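Local coordinates for HD domain-containing protein (Aquifex aeolicus, PDB 2HEK) that is of unverified function but binds zinc and GDP at separate sites and, as an HD-domain protein, may hydrolyse dGTP, at residues D7-F12 against A170-V175; Y33-G38 against L255-V260; H105-E110 against I137-P142; V311-V316 against Y352-D357. All coordinates share one frame; numbering follows the deposited sequence.

Contact 1 of 4, residues D7-F12 against A170-V175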
loop_
_atom_site.group_PDB
_atom_site.type_symbol
_atom_site.label_atom_id
_atom_site.label_comp_id
_atom_site.label_asym_id
_atom_site.label_seq_id
_atom_site.Cartn_x
_atom_site.Cartn_y
_atom_site.Cartn_z
ATOM N N ASP A 7 -13.435 7.515 4.477
ATOM C CA ASP A 7 -13.231 7.518 3.020
ATOM C C ASP A 7 -11.965 6.736 2.812
ATOM O O ASP A 7 -10.895 7.196 3.227
ATOM C CB ASP A 7 -13.071 8.962 2.483
ATOM C CG ASP A 7 -13.015 9.028 0.936
ATOM O OD1 ASP A 7 -12.662 8.014 0.286
ATOM O OD2 ASP A 7 -13.311 10.121 0.352
ATOM N N PRO A 8 -12.057 5.557 2.158
ATOM C CA PRO A 8 -10.852 4.714 1.992
ATOM C C PRO A 8 -9.748 5.403 1.186
ATOM O O PRO A 8 -8.584 4.995 1.285
ATOM C CB PRO A 8 -11.377 3.489 1.224
ATOM C CG PRO A 8 -12.658 3.960 0.557
ATOM C CD PRO A 8 -13.249 4.939 1.546
ATOM N N LEU A 9 -10.073 6.469 0.428
ATOM C CA LEU A 9 -9.028 7.188 -0.289
ATOM C C LEU A 9 -8.193 8.056 0.656
ATOM O O LEU A 9 -7.026 8.288 0.402
ATOM C CB LEU A 9 -9.618 8.075 -1.401
ATOM C CG LEU A 9 -9.777 7.399 -2.765
ATOM C CD1 LEU A 9 -10.748 6.178 -2.750
ATOM C CD2 LEU A 9 -10.243 8.489 -3.647
ATOM N N TYR A 10 -8.786 8.556 1.729
ATOM C CA TYR A 10 -8.138 9.636 2.499
ATOM C C TYR A 10 -8.043 9.334 3.970
ATOM O O TYR A 10 -7.414 10.080 4.696
ATOM C CB TYR A 10 -8.941 10.952 2.342
ATOM C CG TYR A 10 -9.047 11.356 0.893
ATOM C CD1 TYR A 10 -10.299 11.514 0.291
ATOM C CD2 TYR A 10 -7.895 11.525 0.107
ATOM C CE1 TYR A 10 -10.410 11.857 -1.058
ATOM C CE2 TYR A 10 -8.004 11.858 -1.260
ATOM C CZ TYR A 10 -9.250 12.041 -1.809
ATOM O OH TYR A 10 -9.368 12.383 -3.122
ATOM N N GLY A 11 -8.690 8.264 4.417
ATOM C CA GLY A 11 -8.826 7.995 5.860
ATOM C C GLY A 11 -10.168 8.548 6.334
ATOM O O GLY A 11 -11.173 7.824 6.401
ATOM N N PHE A 12 -10.203 9.829 6.653
ATOM C CA PHE A 12 -11.478 10.500 7.042
ATOM C C PHE A 12 -11.587 11.820 6.314
ATOM O O PHE A 12 -10.569 12.444 6.048
ATOM C CB PHE A 12 -11.523 10.733 8.554
ATOM C CG PHE A 12 -11.717 9.472 9.336
ATOM C CD1 PHE A 12 -13.011 9.020 9.645
ATOM C CD2 PHE A 12 -10.627 8.702 9.727
ATOM C CE1 PHE A 12 -13.200 7.846 10.360
ATOM C CE2 PHE A 12 -10.817 7.506 10.435
ATOM C CZ PHE A 12 -12.102 7.086 10.742
ATOM N N ALA A 170 -9.561 4.715 -9.932
ATOM C CA ALA A 170 -8.485 3.699 -9.925
ATOM C C ALA A 170 -8.697 2.761 -8.745
ATOM O O ALA A 170 -8.548 1.572 -8.874
ATOM C CB ALA A 170 -7.134 4.348 -9.800
ATOM N N TYR A 171 -9.037 3.319 -7.587
ATOM C CA TYR A 171 -9.179 2.555 -6.347
ATOM C C TYR A 171 -10.309 1.539 -6.480
ATOM O O TYR A 171 -10.169 0.390 -6.072
ATOM C CB TYR A 171 -9.486 3.525 -5.179
ATOM C CG TYR A 171 -9.528 2.866 -3.819
ATOM C CD1 TYR A 171 -8.348 2.701 -3.074
ATOM C CD2 TYR A 171 -10.765 2.438 -3.252
ATOM C CE1 TYR A 171 -8.369 2.079 -1.802
ATOM C CE2 TYR A 171 -10.814 1.877 -1.962
ATOM C CZ TYR A 171 -9.582 1.699 -1.256
ATOM O OH TYR A 171 -9.559 1.094 -0.013
ATOM N N PHE A 172 -11.438 1.949 -7.040
ATOM C CA PHE A 172 -12.595 1.046 -7.124
ATOM C C PHE A 172 -12.554 0.157 -8.360
ATOM O O PHE A 172 -13.000 -0.979 -8.302
ATOM C CB PHE A 172 -13.929 1.819 -7.123
ATOM C CG PHE A 172 -14.312 2.360 -5.767
ATOM C CD1 PHE A 172 -13.739 3.528 -5.275
ATOM C CD2 PHE A 172 -15.268 1.719 -4.995
ATOM C CE1 PHE A 172 -14.075 4.034 -4.021
ATOM C CE2 PHE A 172 -15.622 2.246 -3.704
ATOM C CZ PHE A 172 -14.984 3.394 -3.231
ATOM N N CYS A 173 -12.096 0.668 -9.499
ATOM C CA CYS A 173 -11.987 -0.224 -10.690
ATOM C C CYS A 173 -10.935 -1.288 -10.507
ATOM O O CYS A 173 -11.108 -2.394 -11.018
ATOM C CB CYS A 173 -11.713 0.531 -11.994
ATOM S SG CYS A 173 -13.091 1.584 -12.464
ATOM N N GLY A 174 -9.875 -0.953 -9.766
ATOM C CA GLY A 174 -8.719 -1.851 -9.541
ATOM C C GLY A 174 -7.618 -1.607 -10.575
ATOM O O GLY A 174 -7.076 -2.549 -11.109
ATOM N N VAL A 175 -7.258 -0.345 -10.836
ATOM C CA VAL A 175 -6.259 -0.027 -11.840
ATOM C C VAL A 175 -4.930 0.242 -11.144
ATOM O O VAL A 175 -4.684 1.311 -10.639
ATOM C CB VAL A 175 -6.725 1.129 -12.778
ATOM C CG1 VAL A 175 -5.656 1.445 -13.854
ATOM C CG2 VAL A 175 -8.013 0.728 -13.458
#
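Y171 lays its side chain against P8 and L9, and its atoms meet them in turn. CB lies beside CD1 of L9; the rotation about chi1 (-175°) turns the ring toward the D7-F12 turn, so that the same methyl lies over one face of it, 3.7 Å from L9 CD1 to Y171 CG. L9 CD1 is 4.1 Å from the Y171 ring centroid and 29° off the normal, a CH-pi contact in which the two side chains run antiparallel alongside one another. Farther out P8 takes over, crossing the tyrosine at about a right angle: its CB is 3.5 Å from Y171 CZ, and its CG packs on CE2. The P8-L9 pair is presented by the turn between strands 2-7 and 11-16, which opens with an Asx turn (L9 N to D7 OD1 3.0 Å, from above the carboxylate plane) and carries a classic beta bulge at Y10 and G11 opposite D7. F172 touches L9 CD1 obliquely and more loosely, its CE1 4.2 Å away. At the tip of Y171, OH is 3.3 Å from P8 CB and hydrogen-bonds to the backbone O of Y171 of the second subunit, whose ring stacks on this one.

Contact 2 of 4, residues Y33-G38 against L255-V260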
loop_
_atom_site.group_PDB
_atom_site.type_symbol
_atom_site.label_atom_id
_atom_site.label_comp_id
_atom_site.label_asym_id
_atom_site.label_seq_id
_atom_site.Cartn_x
_atom_site.Cartn_y
_atom_site.Cartn_z
ATOM N N TYR A 33 -27.296 7.939 -5.354
ATOM C CA TYR A 33 -28.039 6.989 -6.219
ATOM C C TYR A 33 -27.643 7.127 -7.702
ATOM O O TYR A 33 -28.361 6.694 -8.622
ATOM C CB TYR A 33 -29.561 7.079 -5.925
ATOM C CG TYR A 33 -29.785 6.923 -4.420
ATOM C CD1 TYR A 33 -29.657 5.665 -3.808
ATOM C CD2 TYR A 33 -30.027 8.025 -3.609
ATOM C CE1 TYR A 33 -29.800 5.493 -2.429
ATOM C CE2 TYR A 33 -30.157 7.869 -2.186
ATOM C CZ TYR A 33 -30.042 6.589 -1.618
ATOM O OH TYR A 33 -30.134 6.386 -0.233
ATOM N N VAL A 34 -26.458 7.698 -7.910
ATOM C CA VAL A 34 -25.888 7.903 -9.248
ATOM C C VAL A 34 -24.431 7.426 -9.191
ATOM O O VAL A 34 -23.595 8.097 -8.591
ATOM C CB VAL A 34 -25.881 9.422 -9.656
ATOM C CG1 VAL A 34 -25.209 9.630 -11.036
ATOM C CG2 VAL A 34 -27.307 10.060 -9.657
ATOM N N LYS A 35 -24.127 6.296 -9.822
ATOM C CA LYS A 35 -22.756 5.806 -9.918
ATOM C C LYS A 35 -21.893 6.772 -10.697
ATOM O O LYS A 35 -22.309 7.290 -11.747
ATOM C CB LYS A 35 -22.711 4.424 -10.590
ATOM C CG LYS A 35 -23.220 3.290 -9.670
ATOM C CD LYS A 35 -22.964 1.904 -10.290
ATOM C CE LYS A 35 -23.945 0.835 -9.763
ATOM N NZ LYS A 35 -25.389 1.201 -10.099
ATOM N N GLN A 36 -20.695 7.008 -10.172
ATOM C CA GLN A 36 -19.724 7.896 -10.755
ATOM C C GLN A 36 -19.464 7.512 -12.202
ATOM O O GLN A 36 -19.398 8.388 -13.079
ATOM C CB GLN A 36 -18.428 7.841 -9.934
ATOM C CG GLN A 36 -17.278 8.692 -10.488
ATOM C CD GLN A 36 -17.476 10.188 -10.212
ATOM O OE1 GLN A 36 -18.340 10.586 -9.418
ATOM N NE2 GLN A 36 -16.692 11.022 -10.890
ATOM N N LEU A 37 -19.357 6.208 -12.468
ATOM C CA LEU A 37 -18.971 5.728 -13.791
ATOM C C LEU A 37 -20.094 5.048 -14.584
ATOM O O LEU A 37 -19.818 4.348 -15.542
ATOM C CB LEU A 37 -17.746 4.793 -13.686
ATOM C CG LEU A 37 -16.430 5.371 -13.166
ATOM C CD1 LEU A 37 -15.310 4.294 -13.163
ATOM C CD2 LEU A 37 -15.955 6.538 -14.023
ATOM N N GLY A 38 -21.350 5.274 -14.201
ATOM C CA GLY A 38 -22.480 4.838 -14.987
ATOM C C GLY A 38 -22.545 3.341 -15.024
ATOM O O GLY A 38 -22.697 2.711 -13.995
ATOM N N LEU A 255 -34.432 11.796 -11.587
ATOM C CA LEU A 255 -33.588 10.973 -12.427
ATOM C C LEU A 255 -32.396 10.455 -11.616
ATOM O O LEU A 255 -31.467 11.214 -11.315
ATOM C CB LEU A 255 -33.061 11.780 -13.610
ATOM C CG LEU A 255 -34.019 12.180 -14.724
ATOM C CD1 LEU A 255 -33.293 13.141 -15.644
ATOM C CD2 LEU A 255 -34.509 10.950 -15.506
ATOM N N ASN A 256 -32.450 9.178 -11.247
ATOM C CA ASN A 256 -31.286 8.459 -10.711
ATOM C C ASN A 256 -31.071 7.147 -11.504
ATOM O O ASN A 256 -31.847 6.856 -12.433
ATOM C CB ASN A 256 -31.387 8.264 -9.184
ATOM C CG ASN A 256 -32.581 7.398 -8.762
ATOM O OD1 ASN A 256 -32.971 6.448 -9.439
ATOM N ND2 ASN A 256 -33.151 7.723 -7.619
ATOM N N ASP A 257 -30.030 6.372 -11.182
ATOM C CA ASP A 257 -29.704 5.211 -12.009
ATOM C C ASP A 257 -30.865 4.221 -11.955
ATOM O O ASP A 257 -31.260 3.705 -12.990
ATOM C CB ASP A 257 -28.467 4.447 -11.524
ATOM C CG ASP A 257 -27.184 5.257 -11.599
ATOM O OD1 ASP A 257 -27.150 6.350 -12.191
ATOM O OD2 ASP A 257 -26.185 4.761 -11.045
ATOM N N ALA A 258 -31.356 3.924 -10.746
ATOM C CA ALA A 258 -32.456 2.954 -10.566
ATOM C C ALA A 258 -33.725 3.340 -11.328
ATOM O O ALA A 258 -34.394 2.469 -11.861
ATOM C CB ALA A 258 -32.779 2.712 -9.078
ATOM N N PHE A 259 -34.055 4.625 -11.351
ATOM C CA PHE A 259 -35.202 5.114 -12.129
ATOM C C PHE A 259 -35.054 4.764 -13.616
ATOM O O PHE A 259 -35.957 4.168 -14.221
ATOM C CB PHE A 259 -35.367 6.623 -11.973
ATOM C CG PHE A 259 -36.489 7.189 -12.799
ATOM C CD1 PHE A 259 -37.769 7.311 -12.266
ATOM C CD2 PHE A 259 -36.273 7.605 -14.115
ATOM C CE1 PHE A 259 -38.810 7.828 -13.028
ATOM C CE2 PHE A 259 -37.327 8.125 -14.885
ATOM C CZ PHE A 259 -38.587 8.234 -14.336
ATOM N N VAL A 260 -33.927 5.142 -14.214
ATOM C CA VAL A 260 -33.648 4.778 -15.609
ATOM C C VAL A 260 -33.707 3.272 -15.822
ATOM O O VAL A 260 -34.405 2.818 -16.716
ATOM C CB VAL A 260 -32.301 5.332 -16.080
ATOM C CG1 VAL A 260 -32.007 4.896 -17.514
ATOM C CG2 VAL A 260 -32.308 6.834 -15.951
HETATM O O HOH W 1 -30.074 4.225 -7.994
HETATM O O HOH W 2 -24.673 6.919 -13.157
HETATM O O HOH W 3 -25.159 2.611 -12.719
HETATM O O HOH W 4 -26.924 3.197 -8.531
#
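D257 grips the loop at K35 and Y33 with both its backbone and its carboxylate. K35 N donates to D257 OD2 at 2.8 Å, almost straight (179°) and on the syn side of the carboxylate, while D257 N returns a bond of 3.1 Å to Y33 O, nearly along the C=O axis. D257 is the first residue of helix 257-266, and N256 is its N-cap: OD1 of N256 accepts from F259 N at 2.9 Å, closing the first turn, which the two bonds of D257 join to the loop between helices 26-29 and 51-69. The ammonium group of K35, brought back by a bend at chi4 (61°), forms a long salt bridge to D257, NZ to OD2 3.8 Å. Two waters bridge this gap, each accepting from NZ and donating to OD2, and one of them also donates to G38 O. Another water joins D257 OD1 to K35 O, so solvent, lysine and main chain together would probably stabilise the carboxylate as an anion. Around this polar centre the packing is modest. V34 crosses D257 at about a right angle, with V34 CG1 4.0 Å from D257 OD1, and the Y33 and N256 side chains touch through their CB atoms, 3.9 Å apart. Beyond them the Y33 hydroxyl hydrogen-bonds to Y41 of the second subunit. A further water accepts from A258 N and donates to the same Y33 O that D257 N uses.

Contact 3 of 4, residues H105-E110 against I137-P142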
loop_
_atom_site.group_PDB
_atom_site.type_symbol
_atom_site.label_atom_id
_atom_site.label_comp_id
_atom_site.label_asym_id
_atom_site.label_seq_id
_atom_site.Cartn_x
_atom_site.Cartn_y
_atom_site.Cartn_z
ATOM N N HIS A 105 -31.322 26.056 -21.901
ATOM C CA HIS A 105 -29.998 25.440 -21.927
ATOM C C HIS A 105 -29.236 25.627 -20.613
ATOM O O HIS A 105 -28.090 25.202 -20.493
ATOM C CB HIS A 105 -29.112 26.062 -23.007
ATOM C CG HIS A 105 -29.658 25.877 -24.445
ATOM N ND1 HIS A 105 -29.683 24.654 -25.080
ATOM C CD2 HIS A 105 -30.179 26.767 -25.320
ATOM C CE1 HIS A 105 -30.197 24.800 -26.287
ATOM N NE2 HIS A 105 -30.507 26.071 -26.458
ATOM N N GLU A 106 -29.925 26.272 -19.656
ATOM C CA GLU A 106 -29.281 26.561 -18.386
ATOM C C GLU A 106 -28.667 25.317 -17.741
ATOM O O GLU A 106 -29.303 24.275 -17.668
ATOM C CB GLU A 106 -30.231 27.257 -17.406
ATOM C CG GLU A 106 -29.548 27.840 -16.172
ATOM C CD GLU A 106 -30.511 28.466 -15.162
ATOM O OE1 GLU A 106 -31.726 28.405 -15.409
ATOM O OE2 GLU A 106 -30.044 29.011 -14.152
ATOM N N ASP A 107 -27.434 25.451 -17.262
ATOM C CA ASP A 107 -26.717 24.349 -16.633
ATOM C C ASP A 107 -27.543 23.846 -15.432
ATOM O O ASP A 107 -28.002 24.645 -14.610
ATOM C CB ASP A 107 -25.326 24.847 -16.224
ATOM C CG ASP A 107 -24.419 23.740 -15.747
ATOM O OD1 ASP A 107 -24.678 23.216 -14.647
ATOM O OD2 ASP A 107 -23.431 23.411 -16.456
ATOM N N PHE A 108 -27.765 22.534 -15.363
ATOM C CA PHE A 108 -28.558 21.937 -14.282
ATOM C C PHE A 108 -27.931 22.110 -12.893
ATOM O O PHE A 108 -28.650 22.143 -11.904
ATOM C CB PHE A 108 -28.879 20.475 -14.567
ATOM C CG PHE A 108 -30.072 20.286 -15.457
ATOM C CD1 PHE A 108 -29.918 20.187 -16.832
ATOM C CD2 PHE A 108 -31.354 20.242 -14.921
ATOM C CE1 PHE A 108 -31.039 20.025 -17.665
ATOM C CE2 PHE A 108 -32.465 20.083 -15.737
ATOM C CZ PHE A 108 -32.306 19.969 -17.113
ATOM N N THR A 109 -26.605 22.251 -12.819
ATOM C CA THR A 109 -25.948 22.527 -11.526
ATOM C C THR A 109 -26.386 23.868 -10.984
ATOM O O THR A 109 -26.652 23.981 -9.801
ATOM C CB THR A 109 -24.413 22.472 -11.606
ATOM O OG1 THR A 109 -24.022 21.139 -11.948
ATOM C CG2 THR A 109 -23.783 22.825 -10.273
ATOM N N GLU A 110 -26.426 24.885 -11.852
ATOM C CA GLU A 110 -26.905 26.207 -11.464
ATOM C C GLU A 110 -28.368 26.129 -11.074
ATOM O O GLU A 110 -28.737 26.690 -10.050
ATOM C CB GLU A 110 -26.680 27.291 -12.564
ATOM C CG GLU A 110 -27.269 28.684 -12.171
ATOM C CD GLU A 110 -26.902 29.788 -13.187
ATOM O OE1 GLU A 110 -26.351 29.443 -14.234
ATOM O OE2 GLU A 110 -27.150 30.990 -12.944
ATOM N N ILE A 137 -17.711 29.876 -10.259
ATOM C CA ILE A 137 -16.520 29.151 -9.883
ATOM C C ILE A 137 -16.733 27.650 -10.148
ATOM O O ILE A 137 -15.916 26.999 -10.823
ATOM C CB ILE A 137 -16.154 29.446 -8.415
ATOM C CG1 ILE A 137 -15.607 30.876 -8.319
ATOM C CG2 ILE A 137 -15.098 28.398 -7.820
ATOM C CD1 ILE A 137 -15.659 31.443 -6.953
ATOM N N THR A 138 -17.859 27.124 -9.682
ATOM C CA THR A 138 -18.112 25.707 -9.853
ATOM C C THR A 138 -18.371 25.301 -11.307
ATOM O O THR A 138 -18.093 24.165 -11.683
ATOM C CB THR A 138 -19.200 25.153 -8.895
ATOM O OG1 THR A 138 -18.893 23.774 -8.630
ATOM C CG2 THR A 138 -20.614 25.281 -9.491
ATOM N N LEU A 139 -18.888 26.210 -12.133
ATOM C CA LEU A 139 -19.143 25.854 -13.525
ATOM C C LEU A 139 -17.963 26.124 -14.422
ATOM O O LEU A 139 -18.040 25.873 -15.622
ATOM C CB LEU A 139 -20.360 26.591 -14.081
ATOM C CG LEU A 139 -21.674 26.368 -13.360
ATOM C CD1 LEU A 139 -22.748 27.212 -14.033
ATOM C CD2 LEU A 139 -22.038 24.914 -13.382
ATOM N N GLY A 140 -16.890 26.652 -13.864
ATOM C CA GLY A 140 -15.754 27.094 -14.683
ATOM C C GLY A 140 -16.077 28.275 -15.620
ATOM O O GLY A 140 -15.577 28.331 -16.747
ATOM N N LYS A 141 -16.919 29.209 -15.163
ATOM C CA LYS A 141 -17.216 30.429 -15.938
ATOM C C LYS A 141 -16.915 31.721 -15.161
ATOM O O LYS A 141 -17.816 32.521 -14.928
ATOM C CB LYS A 141 -18.672 30.422 -16.393
ATOM C CG LYS A 141 -19.100 29.124 -16.988
ATOM C CD LYS A 141 -20.075 29.342 -18.107
ATOM C CE LYS A 141 -20.133 28.118 -19.016
ATOM N NZ LYS A 141 -20.557 28.475 -20.402
ATOM N N PRO A 142 -15.639 31.935 -14.763
ATOM C CA PRO A 142 -15.298 33.106 -13.971
ATOM C C PRO A 142 -15.473 34.395 -14.769
ATOM O O PRO A 142 -15.408 34.367 -16.012
ATOM C CB PRO A 142 -13.816 32.903 -13.673
ATOM C CG PRO A 142 -13.317 32.069 -14.804
ATOM C CD PRO A 142 -14.441 31.123 -15.059
#
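L139 carries the tight part of the contact, its two methyls lodged against the start of helix 108-115. CD2 lies 3.8 Å from T109 CB and 3.4 Å from D107 OD1, and the leucine lies alongside both D107 and T109, pointing the opposite way to each. That carboxylate oxygen also caps the helix: T109 N donates to D107 OD1 at 2.8 Å on its anti side, with a bent N-H...O angle of 139°. With chi1 at -172° the D107 carboxylate swings beside its own carbonyl carbon and lies along the leucine. On the inner, buried side T109 and T138 meet tip to tip through their CG2 methyls at 4.1 Å. The solvent side is looser: L139 CD1 only grazes E110 CB, the E110 carboxylate is engaged by K114, and past L139 the chain turns at the exposed G140 in a Schellman motif. The contact thus sets the N-terminus of helix 108-115 on the C-terminal end of helix 128-139, with T138 bonded through OG1 to A80 O of helix 74-82 and touching H84, and I137 packing on helix 145-155.

Contact 4 of 4, residues V311-V316 against Y352-D357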
loop_
_atom_site.group_PDB
_atom_site.type_symbol
_atom_site.label_atom_id
_atom_site.label_comp_id
_atom_site.label_asym_id
_atom_site.label_seq_id
_atom_site.Cartn_x
_atom_site.Cartn_y
_atom_site.Cartn_z
ATOM N N VAL A 311 -24.789 -1.692 -37.001
ATOM C CA VAL A 311 -23.392 -1.366 -36.722
ATOM C C VAL A 311 -23.300 -0.085 -35.935
ATOM O O VAL A 311 -24.175 0.787 -36.041
ATOM C CB VAL A 311 -22.534 -1.220 -38.022
ATOM C CG1 VAL A 311 -22.408 -2.558 -38.762
ATOM C CG2 VAL A 311 -23.107 -0.142 -38.916
ATOM N N ARG A 312 -22.224 0.046 -35.155
ATOM C CA ARG A 312 -21.947 1.316 -34.491
ATOM C C ARG A 312 -20.473 1.672 -34.644
ATOM O O ARG A 312 -19.638 0.793 -34.722
ATOM C CB ARG A 312 -22.357 1.257 -33.011
ATOM C CG ARG A 312 -23.863 1.061 -32.811
ATOM C CD ARG A 312 -24.629 2.348 -33.138
ATOM N NE ARG A 312 -26.046 2.254 -32.806
ATOM C CZ ARG A 312 -26.923 1.466 -33.431
ATOM N NH1 ARG A 312 -26.529 0.666 -34.417
ATOM N NH2 ARG A 312 -28.201 1.471 -33.051
ATOM N N PHE A 313 -20.184 2.965 -34.726
ATOM C CA PHE A 313 -18.817 3.455 -34.883
ATOM C C PHE A 313 -18.480 4.324 -33.675
ATOM O O PHE A 313 -19.361 4.951 -33.082
ATOM C CB PHE A 313 -18.659 4.216 -36.214
ATOM C CG PHE A 313 -19.101 3.418 -37.397
ATOM C CD1 PHE A 313 -20.363 3.614 -37.954
ATOM C CD2 PHE A 313 -18.286 2.421 -37.913
ATOM C CE1 PHE A 313 -20.797 2.846 -39.034
ATOM C CE2 PHE A 313 -18.710 1.632 -38.991
ATOM C CZ PHE A 313 -19.962 1.843 -39.553
ATOM N N ASP A 314 -17.215 4.346 -33.289
ATOM C CA ASP A 314 -16.825 5.195 -32.182
ATOM C C ASP A 314 -15.436 5.716 -32.466
ATOM O O ASP A 314 -14.551 4.938 -32.803
ATOM C CB ASP A 314 -16.860 4.410 -30.858
ATOM C CG ASP A 314 -16.772 5.320 -29.634
ATOM O OD1 ASP A 314 -17.326 6.435 -29.670
ATOM O OD2 ASP A 314 -16.138 4.933 -28.631
ATOM N N GLU A 315 -15.265 7.033 -32.361
ATOM C CA GLU A 315 -13.956 7.660 -32.546
ATOM C C GLU A 315 -13.564 8.357 -31.260
ATOM O O GLU A 315 -14.279 9.229 -30.770
ATOM C CB GLU A 315 -13.980 8.663 -33.712
ATOM C CG GLU A 315 -14.357 8.018 -35.066
ATOM C CD GLU A 315 -14.336 8.991 -36.265
ATOM O OE1 GLU A 315 -13.763 10.096 -36.162
ATOM O OE2 GLU A 315 -14.882 8.632 -37.330
ATOM N N VAL A 316 -12.436 7.936 -30.704
ATOM C CA VAL A 316 -11.876 8.564 -29.497
ATOM C C VAL A 316 -10.521 9.214 -29.806
ATOM O O VAL A 316 -9.589 8.547 -30.257
ATOM C CB VAL A 316 -11.693 7.528 -28.398
ATOM C CG1 VAL A 316 -10.846 8.100 -27.324
ATOM C CG2 VAL A 316 -13.033 7.092 -27.862
ATOM N N TYR A 352 -10.141 4.009 -32.805
ATOM C CA TYR A 352 -11.333 3.954 -33.664
ATOM C C TYR A 352 -11.901 2.580 -33.533
ATOM O O TYR A 352 -11.190 1.605 -33.653
ATOM C CB TYR A 352 -10.967 4.268 -35.140
ATOM C CG TYR A 352 -10.105 5.489 -35.208
ATOM C CD1 TYR A 352 -8.723 5.372 -35.275
ATOM C CD2 TYR A 352 -10.668 6.753 -35.104
ATOM C CE1 TYR A 352 -7.921 6.502 -35.292
ATOM C CE2 TYR A 352 -9.881 7.871 -35.078
ATOM C CZ TYR A 352 -8.509 7.728 -35.201
ATOM O OH TYR A 352 -7.723 8.842 -35.181
ATOM N N ARG A 353 -13.185 2.497 -33.233
ATOM C CA ARG A 353 -13.786 1.200 -33.005
ATOM C C ARG A 353 -14.958 0.983 -33.936
ATOM O O ARG A 353 -15.709 1.912 -34.207
ATOM C CB ARG A 353 -14.256 1.039 -31.536
ATOM C CG ARG A 353 -13.159 0.465 -30.625
ATOM C CD ARG A 353 -12.128 1.498 -30.257
ATOM N NE ARG A 353 -11.243 0.964 -29.203
ATOM C CZ ARG A 353 -11.358 1.246 -27.900
ATOM N NH1 ARG A 353 -12.302 2.096 -27.463
ATOM N NH2 ARG A 353 -10.493 0.695 -27.034
ATOM N N ILE A 354 -15.125 -0.249 -34.382
ATOM C CA ILE A 354 -16.362 -0.626 -35.104
ATOM C C ILE A 354 -16.993 -1.788 -34.360
ATOM O O ILE A 354 -16.329 -2.771 -34.033
ATOM C CB ILE A 354 -16.115 -1.026 -36.598
ATOM C CG1 ILE A 354 -15.458 0.125 -37.363
ATOM C CG2 ILE A 354 -17.440 -1.399 -37.298
ATOM C CD1 ILE A 354 -14.993 -0.254 -38.797
ATOM N N TYR A 355 -18.275 -1.658 -34.087
ATOM C CA TYR A 355 -19.015 -2.683 -33.367
ATOM C C TYR A 355 -20.139 -3.196 -34.263
ATOM O O TYR A 355 -20.762 -2.400 -34.967
ATOM C CB TYR A 355 -19.689 -2.038 -32.154
ATOM C CG TYR A 355 -18.724 -1.427 -31.145
ATOM C CD1 TYR A 355 -18.463 -0.070 -31.155
ATOM C CD2 TYR A 355 -18.093 -2.225 -30.170
ATOM C CE1 TYR A 355 -17.590 0.526 -30.205
ATOM C CE2 TYR A 355 -17.229 -1.645 -29.213
ATOM C CZ TYR A 355 -16.982 -0.272 -29.253
ATOM O OH TYR A 355 -16.137 0.336 -28.342
ATOM N N VAL A 356 -20.435 -4.490 -34.176
ATOM C CA VAL A 356 -21.552 -5.072 -34.932
ATOM C C VAL A 356 -22.477 -5.940 -34.080
ATOM O O VAL A 356 -22.034 -6.610 -33.147
ATOM C CB VAL A 356 -21.058 -5.911 -36.140
ATOM C CG1 VAL A 356 -20.275 -5.051 -37.084
ATOM C CG2 VAL A 356 -20.194 -7.052 -35.677
ATOM N N ASP A 357 -23.765 -5.911 -34.415
ATOM C CA ASP A 357 -24.751 -6.843 -33.864
ATOM C C ASP A 357 -24.124 -8.219 -33.698
ATOM O O ASP A 357 -23.499 -8.733 -34.620
ATOM C CB ASP A 357 -25.956 -6.907 -34.804
ATOM C CG ASP A 357 -27.142 -7.646 -34.201
ATOM O OD1 ASP A 357 -28.223 -7.018 -34.089
ATOM O OD2 ASP A 357 -26.991 -8.837 -33.841
HETATM O O HOH W 5 -14.809 2.800 -28.658
#
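R312 and Y355 form a hydrogen-bonded antiparallel pair, R312 N to Y355 O and Y355 N to R312 O both 2.9 Å, and D314 repeats the pattern with R353, D314 N to R353 O at 3.0 Å and R353 N to D314 O at 2.8 Å. The strands thus run as a regular ladder, with F313-I354 as the non-hydrogen-bonded pair between. On the face of F313, the ring and I354 lie side by side, I354 CG1 meeting the ring edge at F313 CD2, 3.7 Å away. V311 and V356 join CG1 to CG1, also at 3.7 Å, and E315 CG meets the edge of the Y352 ring. On the other face, D314 CB approaches Y355 CE1 at the ring edge (4.0 Å), and a water lies among D314 OD2, R353 NH1 and Y355 OH. A second shell holds these groups: with chi1 at -167° D314 turns its carboxylate toward R227, its salt-bridge partner, E235 pairs with R312, and K224 O and F222 O receive Y355 OH and R353 NH1. Strand 349-356 is the middle of a three-stranded antiparallel sheet, between 284-289 and 311-318; helix 292-305 covers the F313 face and helix 224-240 the other.

Contacts 1 and 2 interlock along the chain, their segments alternating, and they touch through C173 and L37, with centres about 20 Å apart. Contact 3 is local, enclosed in sequence by both, its centre about 21 Å from that of contact 2 and 28 Å from that of contact 1. These three lie around the zinc site, with H54 on helix 51-69, D161 on helix 160-173 and D85 just after helix 74-82; contact 2 joins that region to helix 257-266. Contact 4 follows in series, in a separate sheet about 25 Å from contact 2 and 32 Å from the other two, centre to centre, near H282 of one GDP site. Contacts 1 and 2 also reach the second subunit.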